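Local coordinates for GXWXG domain-containing protein (PDB 4MVE) that is of unknown function but folds GXWXG and DUF4334 family regions into a single antiparallel beta sheet with helices packed against it, at residues E27-L32 and A102-V107; G42-G47 and D128-A133; Y65-I70 and M111-Q116. All coordinates share one frame; numbering follows the deposited sequence.

Interaction 1: E27-L32 and A102-V107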
loop_
_atom_site.group_PDB
_atom_site.type_symbol
_atom_site.label_atom_id
_atom_site.label_comp_id
_atom_site.label_asym_id
_atom_site.label_seq_id
_atom_site.Cartn_x
_atom_site.Cartn_y
_atom_site.Cartn_z
ATOM N N GLU A 27 -11.916 -1.654 10.130
ATOM C CA GLU A 27 -12.844 -0.724 10.804
ATOM C C GLU A 27 -12.313 0.704 10.684
ATOM O O GLU A 27 -13.059 1.628 10.367
ATOM C CB GLU A 27 -13.048 -1.076 12.302
ATOM C CG GLU A 27 -13.861 -2.327 12.582
ATOM C CD GLU A 27 -13.575 -3.038 13.899
ATOM O OE1 GLU A 27 -12.840 -2.482 14.749
ATOM O OE2 GLU A 27 -14.088 -4.169 14.074
ATOM N N LEU A 28 -11.016 0.865 10.882
ATOM C CA LEU A 28 -10.402 2.180 10.817
ATOM C C LEU A 28 -10.303 2.688 9.359
ATOM O O LEU A 28 -10.618 3.852 9.094
ATOM C CB LEU A 28 -9.031 2.165 11.521
ATOM C CG LEU A 28 -9.092 1.989 13.076
ATOM C CD1 LEU A 28 -7.723 1.602 13.652
ATOM C CD2 LEU A 28 -9.570 3.263 13.768
ATOM N N TYR A 29 -9.957 1.798 8.416
ATOM C CA TYR A 29 -9.865 2.117 7.003
ATOM C C TYR A 29 -11.188 2.649 6.436
ATOM O O TYR A 29 -11.180 3.653 5.711
ATOM C CB TYR A 29 -9.423 0.868 6.247
ATOM C CG TYR A 29 -9.260 1.046 4.749
ATOM C CD1 TYR A 29 -10.305 0.761 3.878
ATOM C CD2 TYR A 29 -8.028 1.398 4.199
ATOM C CE1 TYR A 29 -10.149 0.887 2.494
ATOM C CE2 TYR A 29 -7.843 1.467 2.820
ATOM C CZ TYR A 29 -8.919 1.246 1.975
ATOM O OH TYR A 29 -8.739 1.330 0.622
ATOM N N ASP A 30 -12.311 1.987 6.758
ATOM C CA ASP A 30 -13.640 2.364 6.255
ATOM C C ASP A 30 -14.060 3.795 6.657
ATOM O O ASP A 30 -14.953 4.341 6.036
ATOM C CB ASP A 30 -14.705 1.354 6.703
ATOM C CG ASP A 30 -14.595 -0.010 6.019
ATOM O OD1 ASP A 30 -13.901 -0.104 4.967
ATOM O OD2 ASP A 30 -15.223 -0.972 6.511
ATOM N N ARG A 31 -13.381 4.408 7.639
ATOM C CA ARG A 31 -13.669 5.761 8.115
ATOM C C ARG A 31 -12.720 6.787 7.462
ATOM O O ARG A 31 -12.864 7.990 7.687
ATOM C CB ARG A 31 -13.567 5.801 9.653
ATOM C CG ARG A 31 -14.818 5.225 10.317
ATOM C CD ARG A 31 -14.583 4.592 11.673
ATOM N NE ARG A 31 -14.124 5.560 12.665
ATOM C CZ ARG A 31 -13.480 5.233 13.778
ATOM N NH1 ARG A 31 -13.074 6.178 14.618
ATOM N NH2 ARG A 31 -13.226 3.958 14.058
ATOM N N LEU A 32 -11.796 6.319 6.616
ATOM C CA LEU A 32 -10.831 7.188 5.959
ATOM C C LEU A 32 -11.350 7.790 4.677
ATOM O O LEU A 32 -12.228 7.243 4.001
ATOM C CB LEU A 32 -9.499 6.466 5.684
ATOM C CG LEU A 32 -8.733 5.893 6.904
ATOM C CD1 LEU A 32 -7.501 5.157 6.437
ATOM C CD2 LEU A 32 -8.354 6.992 7.932
ATOM N N ALA A 102 -13.575 1.923 -7.179
ATOM C CA ALA A 102 -14.423 1.851 -5.980
ATOM C C ALA A 102 -14.083 0.624 -5.140
ATOM O O ALA A 102 -13.790 -0.445 -5.674
ATOM C CB ALA A 102 -15.898 1.798 -6.352
ATOM N N LEU A 103 -14.183 0.785 -3.819
ATOM C CA LEU A 103 -14.073 -0.276 -2.846
ATOM C C LEU A 103 -15.041 0.058 -1.749
ATOM O O LEU A 103 -14.880 1.097 -1.098
ATOM C CB LEU A 103 -12.651 -0.485 -2.307
ATOM C CG LEU A 103 -12.568 -1.514 -1.122
ATOM C CD1 LEU A 103 -12.680 -2.967 -1.630
ATOM C CD2 LEU A 103 -11.304 -1.327 -0.314
ATOM N N ARG A 104 -16.085 -0.790 -1.572
ATOM C CA ARG A 104 -17.138 -0.617 -0.562
ATOM C C ARG A 104 -17.869 0.714 -0.741
ATOM O O ARG A 104 -18.116 1.428 0.228
ATOM C CB ARG A 104 -16.547 -0.705 0.851
ATOM C CG ARG A 104 -15.874 -2.007 1.100
ATOM C CD ARG A 104 -15.097 -1.980 2.376
ATOM N NE ARG A 104 -14.402 -3.239 2.461
ATOM C CZ ARG A 104 -13.202 -3.420 2.980
ATOM N NH1 ARG A 104 -12.571 -2.415 3.591
ATOM N NH2 ARG A 104 -12.635 -4.616 2.935
ATOM N N GLY A 105 -18.146 1.056 -1.985
ATOM C CA GLY A 105 -18.830 2.297 -2.334
ATOM C C GLY A 105 -17.975 3.550 -2.325
ATOM O O GLY A 105 -18.497 4.635 -2.581
ATOM N N THR A 106 -16.663 3.439 -2.005
ATOM C CA THR A 106 -15.812 4.623 -2.001
ATOM C C THR A 106 -14.819 4.498 -3.118
ATOM O O THR A 106 -14.100 3.507 -3.200
ATOM C CB THR A 106 -15.137 4.851 -0.651
ATOM O OG1 THR A 106 -16.139 5.038 0.346
ATOM C CG2 THR A 106 -14.171 6.050 -0.665
ATOM N N VAL A 107 -14.804 5.515 -3.974
ATOM C CA VAL A 107 -13.914 5.670 -5.115
ATOM C C VAL A 107 -12.676 6.443 -4.642
ATOM O O VAL A 107 -12.806 7.506 -4.094
ATOM C CB VAL A 107 -14.656 6.398 -6.282
ATOM C CG1 VAL A 107 -13.681 6.820 -7.384
ATOM C CG2 VAL A 107 -15.792 5.531 -6.854
#

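Interaction 2: G42-G47 and D128-A133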
loop_
_atom_site.group_PDB
_atom_site.type_symbol
_atom_site.label_atom_id
_atom_site.label_comp_id
_atom_site.label_asym_id
_atom_site.label_seq_id
_atom_site.Cartn_x
_atom_site.Cartn_y
_atom_site.Cartn_z
ATOM N N GLY A 42 5.236 10.080 -6.255
ATOM C CA GLY A 42 6.449 10.097 -5.440
ATOM C C GLY A 42 6.871 8.728 -4.956
ATOM O O GLY A 42 6.254 7.714 -5.312
ATOM N N THR A 43 7.925 8.691 -4.137
ATOM C CA THR A 43 8.454 7.461 -3.566
ATOM C C THR A 43 7.918 7.311 -2.151
ATOM O O THR A 43 7.871 8.292 -1.389
ATOM C CB THR A 43 9.988 7.446 -3.642
ATOM O OG1 THR A 43 10.340 7.492 -5.020
ATOM C CG2 THR A 43 10.608 6.182 -3.023
ATOM N N TRP A 44 7.499 6.079 -1.810
ATOM C CA TRP A 44 6.947 5.757 -0.492
ATOM C C TRP A 44 7.590 4.513 0.112
ATOM O O TRP A 44 7.860 3.535 -0.606
ATOM C CB TRP A 44 5.417 5.533 -0.554
ATOM C CG TRP A 44 4.603 6.663 -1.106
ATOM C CD1 TRP A 44 4.564 7.080 -2.404
ATOM C CD2 TRP A 44 3.564 7.402 -0.415
ATOM N NE1 TRP A 44 3.603 8.060 -2.563
ATOM C CE2 TRP A 44 2.982 8.285 -1.357
ATOM C CE3 TRP A 44 3.034 7.358 0.893
ATOM C CZ2 TRP A 44 1.917 9.148 -1.025
ATOM C CZ3 TRP A 44 1.983 8.211 1.220
ATOM C CH2 TRP A 44 1.435 9.093 0.266
ATOM N N ARG A 45 7.808 4.551 1.438
ATOM C CA ARG A 45 8.312 3.434 2.256
ATOM C C ARG A 45 7.087 2.628 2.756
ATOM O O ARG A 45 6.112 3.206 3.270
ATOM C CB ARG A 45 9.170 3.930 3.436
ATOM C CG ARG A 45 9.662 2.764 4.316
ATOM C CD ARG A 45 10.627 3.177 5.429
ATOM N NE ARG A 45 9.981 3.926 6.515
ATOM C CZ ARG A 45 10.116 5.236 6.715
ATOM N NH1 ARG A 45 10.866 5.965 5.898
ATOM N NH2 ARG A 45 9.507 5.823 7.736
ATOM N N GLY A 46 7.139 1.318 2.555
ATOM C CA GLY A 46 6.036 0.443 2.916
ATOM C C GLY A 46 6.287 -0.407 4.127
ATOM O O GLY A 46 7.435 -0.647 4.497
ATOM N N GLY A 47 5.194 -0.813 4.742
ATOM C CA GLY A 47 5.154 -1.684 5.903
ATOM C C GLY A 47 3.843 -2.427 5.891
ATOM O O GLY A 47 2.922 -2.069 5.143
ATOM N N ASP A 128 1.317 12.527 4.405
ATOM C CA ASP A 128 2.472 11.671 4.183
ATOM C C ASP A 128 2.241 10.204 4.527
ATOM O O ASP A 128 3.212 9.444 4.565
ATOM C CB ASP A 128 3.641 12.213 5.012
ATOM C CG ASP A 128 4.047 13.611 4.611
ATOM O OD1 ASP A 128 3.865 13.966 3.415
ATOM O OD2 ASP A 128 4.513 14.366 5.494
HETATM N N MSE A 129 0.976 9.800 4.772
HETATM C CA MSE A 129 0.616 8.419 5.122
HETATM C C MSE A 129 -0.707 8.026 4.511
HETATM O O MSE A 129 -1.660 8.801 4.553
HETATM C CB MSE A 129 0.527 8.203 6.642
HETATM C CG MSE A 129 1.830 8.355 7.372
HETATM SE SE MSE A 129 1.507 8.080 9.266
HETATM C CE MSE A 129 3.325 8.240 9.850
ATOM N N VAL A 130 -0.747 6.841 3.933
ATOM C CA VAL A 130 -1.949 6.204 3.356
ATOM C C VAL A 130 -2.012 4.776 3.833
ATOM O O VAL A 130 -0.970 4.191 4.111
ATOM C CB VAL A 130 -2.031 6.227 1.795
ATOM C CG1 VAL A 130 -1.983 7.640 1.225
ATOM C CG2 VAL A 130 -0.989 5.310 1.145
ATOM N N VAL A 131 -3.226 4.186 3.883
ATOM C CA VAL A 131 -3.374 2.762 4.155
ATOM C C VAL A 131 -3.717 2.174 2.787
ATOM O O VAL A 131 -4.497 2.780 2.074
ATOM C CB VAL A 131 -4.424 2.426 5.261
ATOM C CG1 VAL A 131 -4.801 0.943 5.237
ATOM C CG2 VAL A 131 -3.889 2.785 6.651
ATOM N N GLY A 132 -3.134 1.036 2.421
ATOM C CA GLY A 132 -3.456 0.406 1.144
ATOM C C GLY A 132 -4.253 -0.839 1.435
ATOM O O GLY A 132 -3.885 -1.592 2.339
ATOM N N ALA A 133 -5.346 -1.066 0.664
ATOM C CA ALA A 133 -6.219 -2.231 0.769
ATOM C C ALA A 133 -6.003 -3.116 -0.457
ATOM O O ALA A 133 -6.413 -2.763 -1.563
ATOM C CB ALA A 133 -7.676 -1.798 0.871
#

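Interaction 3: Y65-I70 and M111-Q116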
loop_
_atom_site.group_PDB
_atom_site.type_symbol
_atom_site.label_atom_id
_atom_site.label_comp_id
_atom_site.label_asym_id
_atom_site.label_seq_id
_atom_site.Cartn_x
_atom_site.Cartn_y
_atom_site.Cartn_z
ATOM N N TYR A 65 10.954 -2.691 0.103
ATOM C CA TYR A 65 11.122 -1.352 0.659
ATOM C C TYR A 65 9.813 -0.547 0.561
ATOM O O TYR A 65 9.341 -0.007 1.557
ATOM C CB TYR A 65 12.257 -0.593 -0.050
ATOM C CG TYR A 65 12.307 0.858 0.376
ATOM C CD1 TYR A 65 12.742 1.214 1.649
ATOM C CD2 TYR A 65 11.857 1.870 -0.471
ATOM C CE1 TYR A 65 12.706 2.538 2.080
ATOM C CE2 TYR A 65 11.831 3.200 -0.057
ATOM C CZ TYR A 65 12.253 3.530 1.225
ATOM O OH TYR A 65 12.275 4.841 1.641
ATOM N N GLY A 66 9.275 -0.444 -0.649
ATOM C CA GLY A 66 8.068 0.325 -0.899
ATOM C C GLY A 66 7.668 0.410 -2.355
ATOM O O GLY A 66 7.655 -0.604 -3.077
ATOM N N LYS A 67 7.299 1.629 -2.784
ATOM C CA LYS A 67 6.761 1.884 -4.152
ATOM C C LYS A 67 7.148 3.242 -4.675
ATOM O O LYS A 67 7.401 4.158 -3.875
ATOM C CB LYS A 67 5.212 1.795 -4.154
ATOM C CG LYS A 67 4.618 0.522 -3.556
ATOM C CD LYS A 67 3.079 0.526 -3.588
ATOM C CE LYS A 67 2.502 -0.737 -3.027
ATOM N NZ LYS A 67 2.784 -1.890 -3.921
ATOM N N ARG A 68 7.224 3.370 -6.020
ATOM C CA ARG A 68 7.497 4.652 -6.699
ATOM C C ARG A 68 6.386 4.914 -7.718
ATOM O O ARG A 68 6.184 4.096 -8.613
ATOM C CB ARG A 68 8.874 4.705 -7.387
ATOM C CG ARG A 68 9.194 6.149 -7.917
ATOM C CD ARG A 68 10.675 6.467 -8.147
ATOM N NE ARG A 68 11.237 5.711 -9.273
ATOM C CZ ARG A 68 11.669 6.244 -10.417
ATOM N NH1 ARG A 68 12.140 5.466 -11.380
ATOM N NH2 ARG A 68 11.596 7.555 -10.619
ATOM N N PHE A 69 5.607 5.999 -7.531
ATOM C CA PHE A 69 4.554 6.368 -8.479
ATOM C C PHE A 69 5.137 7.473 -9.408
ATOM O O PHE A 69 5.280 8.611 -8.953
ATOM C CB PHE A 69 3.280 6.817 -7.722
ATOM C CG PHE A 69 2.791 5.805 -6.698
ATOM C CD1 PHE A 69 1.772 4.898 -7.018
ATOM C CD2 PHE A 69 3.334 5.768 -5.411
ATOM C CE1 PHE A 69 1.343 3.947 -6.082
ATOM C CE2 PHE A 69 2.904 4.818 -4.480
ATOM C CZ PHE A 69 1.924 3.907 -4.826
ATOM N N ILE A 70 5.550 7.135 -10.656
ATOM C CA ILE A 70 6.162 8.150 -11.561
ATOM C C ILE A 70 5.070 9.081 -12.071
ATOM O O ILE A 70 5.165 10.295 -11.915
ATOM C CB ILE A 70 7.026 7.624 -12.770
ATOM C CG1 ILE A 70 7.793 6.264 -12.573
ATOM C CG2 ILE A 70 7.857 8.706 -13.440
ATOM C CD1 ILE A 70 8.665 6.118 -11.507
HETATM N N MSE A 111 -3.728 1.429 -6.980
HETATM C CA MSE A 111 -2.683 0.938 -7.881
HETATM C C MSE A 111 -3.131 -0.377 -8.505
HETATM O O MSE A 111 -3.575 -1.262 -7.800
HETATM C CB MSE A 111 -1.363 0.758 -7.146
HETATM C CG MSE A 111 -0.175 0.683 -8.072
HETATM SE SE MSE A 111 1.322 -0.123 -7.092
HETATM C CE MSE A 111 0.650 -1.915 -6.907
ATOM N N ILE A 112 -3.048 -0.510 -9.825
ATOM C CA ILE A 112 -3.441 -1.771 -10.486
ATOM C C ILE A 112 -2.180 -2.419 -11.073
ATOM O O ILE A 112 -1.520 -1.776 -11.861
ATOM C CB ILE A 112 -4.497 -1.494 -11.596
ATOM C CG1 ILE A 112 -5.731 -0.735 -11.026
ATOM C CG2 ILE A 112 -4.878 -2.808 -12.371
ATOM C CD1 ILE A 112 -6.875 -0.459 -11.965
ATOM N N TYR A 113 -1.877 -3.685 -10.753
ATOM C CA TYR A 113 -0.713 -4.336 -11.390
ATOM C C TYR A 113 -1.016 -4.546 -12.854
ATOM O O TYR A 113 -2.174 -4.854 -13.214
ATOM C CB TYR A 113 -0.382 -5.683 -10.732
ATOM C CG TYR A 113 0.393 -5.574 -9.431
ATOM C CD1 TYR A 113 -0.231 -5.174 -8.254
ATOM C CD2 TYR A 113 1.747 -5.895 -9.376
ATOM C CE1 TYR A 113 0.475 -5.113 -7.036
ATOM C CE2 TYR A 113 2.462 -5.832 -8.175
ATOM C CZ TYR A 113 1.831 -5.418 -7.011
ATOM O OH TYR A 113 2.565 -5.398 -5.837
ATOM N N ASP A 114 0.002 -4.392 -13.692
ATOM C CA ASP A 114 -0.148 -4.620 -15.126
ATOM C C ASP A 114 -0.349 -6.077 -15.446
ATOM O O ASP A 114 -1.044 -6.394 -16.418
ATOM C CB ASP A 114 1.114 -4.143 -15.889
ATOM C CG ASP A 114 1.317 -2.648 -15.849
ATOM O OD1 ASP A 114 0.400 -1.930 -15.355
ATOM O OD2 ASP A 114 2.360 -2.182 -16.356
ATOM N N LYS A 115 0.344 -6.975 -14.695
ATOM C CA LYS A 115 0.390 -8.387 -15.086
ATOM C C LYS A 115 -0.103 -9.330 -14.009
ATOM O O LYS A 115 0.103 -10.532 -14.132
ATOM C CB LYS A 115 1.843 -8.751 -15.483
ATOM C CG LYS A 115 2.386 -7.962 -16.666
ATOM C CD LYS A 115 2.417 -8.806 -17.917
ATOM C CE LYS A 115 1.848 -8.107 -19.134
ATOM N NZ LYS A 115 1.574 -9.072 -20.238
ATOM N N GLN A 116 -0.760 -8.803 -12.973
ATOM C CA GLN A 116 -1.246 -9.577 -11.818
ATOM C C GLN A 116 -2.620 -9.098 -11.436
ATOM O O GLN A 116 -2.849 -7.893 -11.492
ATOM C CB GLN A 116 -0.287 -9.410 -10.599
ATOM C CG GLN A 116 1.206 -9.637 -10.885
ATOM C CD GLN A 116 1.527 -11.023 -11.388
ATOM O OE1 GLN A 116 0.796 -11.987 -11.158
ATOM N NE2 GLN A 116 2.607 -11.133 -12.137
HETATM O O HOH W 1 1.357 -4.262 -3.579
#

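Interaction 1: E27-L32 and A102-V107
Asp30 and Arg104 meet at about a right angle, with carboxylate and guanidinium planes 78° apart. NH1 of Arg104 donates to OD1 of Asp30 at 3.0 Å, on the syn side of the oxygen. The bond is bent, with 145° at the hydrogen, and one N-H makes the whole salt bridge. The guanidinium has further holds: NH2 pairs with Glu26 and NH1 also bonds Tyr144 OH. Together these bonds probably limit its rotation. The Tyr29 ring stands almost square to the guanidinium plane, its CD1 3.9 Å from Arg104 NH1. CG of Tyr29 lies anti to the backbone N (chi1 -179°), which sends the ring out toward the hairpin. There CE1 of Tyr29 packs 3.8 Å from CD2 of Leu103. The Tyr29 hydroxyl hydrogen-bonds to the carbonyl of His121. With a leucine in place of Tyr29, the His121 carbonyl would probably lose this partner and a gap would open beside Leu103. Arg104 sits in a type I' turn from Leu103 to Thr106, with Gly105 beside it, both at positive phi. The arrangement is that of a tight two-residue beta hairpin, here docked against the C-terminal end of helix 22-29.

Interaction 2: G42-G47 and D128-A133
The six-membered end of the Trp44 indole reaches the start of strand 129-136 and the residue before it, and its neighbours there approach obliquely, set neither squarely over a face nor at an edge. CH2 of Trp44 lies 3.8 Å from CG1 of Val130. CZ3 of Trp44 sits 3.8 Å from the backbone O of Asp128 and 4.0 Å from N of Met129, a selenomethionine. The indole therefore leans on a peptide unit as well as on a valine methyl. The contact is by van der Waals packing. The Trp44 and Val130 side chains cross at about a right angle, and both branches of the valine come near the ring, with CG2 of Val130 4.2 Å from CZ3 of Trp44. CG of Trp44 is anti to its own carbonyl carbon (chi1 -57°), and the indole projects from its strand toward Val130. The pyrrole N-H serves elsewhere: NE1 of Trp44 bonds the carbonyl of Met40, which helps fix the turn of the ring. The Phe69 ring also meets the indole, with planes about 85° apart. Gly42, Trp44 and Gly46 spell the GXWXG signature that names the family, and the signature tryptophan is buried. The Asp128 side chain leaves the backbone away from the tryptophan strand, and its carboxylate forms a salt bridge with Arg151. Strand 143-149 pairs with both 42-48 and 129-136, so Trp44 reaches across it, touching Leu147 and Arg149 on the way. Strand 64-71 flanks 42-48 on its other edge, while helix 5-16 packs on Met129 and Val131.

Interaction 3: Y65-I70 and M111-Q116
The amino group of Lys67 is buried and packs against the methyl and selenium of Met111, a selenomethionine. NZ of Lys67 lies 3.7 Å from CE of Met111, and CD of Lys67 is 4.0 Å from SE of Met111. Beside this runs a Met-aromatic contact with Phe69, made across an antiparallel sheet. Strands 65-70 and 111-113 run at 100° to each other, with axes 11.0 Å apart, so they meet by side chains and do not pair. SE of Met111 stands 5.3 Å from the centroid of the Phe69 ring. It lies 56° off the ring normal, an oblique approach. CG of Met111 also touches CE1 of Phe69, and these two side chains cross at about a right angle. The selenomethionine chain bends at its last torsion (chi3 69°), turning the methyl toward the lysine end. The charge of Lys67 is not left to this apolar neighbour. NZ bonds the carbonyl of Pro77, and Asp120 is a long, weak ion partner that may help steady the charge. Phe145 and Leu147 of strand 143-149 pack along the lysine chain, and Val75 and Pro77 lie against Met111. At the start of the lysine strand, Tyr65 and Gly66 both face Leu79 in a classic beta bulge. Lys67 reaches Tyr113 through water. One water accepts from NZ of Lys67 at 2.8 Å and bonds OH of Tyr113 at 2.8 Å, lying in the plane of the tyrosine ring at its edge.

In the fold
All three contacts reach the same antiparallel sheet and tie the GXWXG region to the DUF4334 region. Interactions 2 and 3 are closest, with centres about 11 Å apart. Their strands 42-48 and 64-71 are sheet neighbours joined by backbone bonds. Interaction 1 lies near the surface, its centre about 16 Å from that of interaction 2 and about 20 Å from that of interaction 3. It meets interaction 2 mainly through Tyr29 on Val131 and Ala133, with Leu103 also on Ala133. Interactions 1 and 3 share strand 106-113. In sequence, the three early segments come first, in the order 1, 2, 3. The later ones follow as 1, 3, 2, consistent with the two family regions folding as one unit.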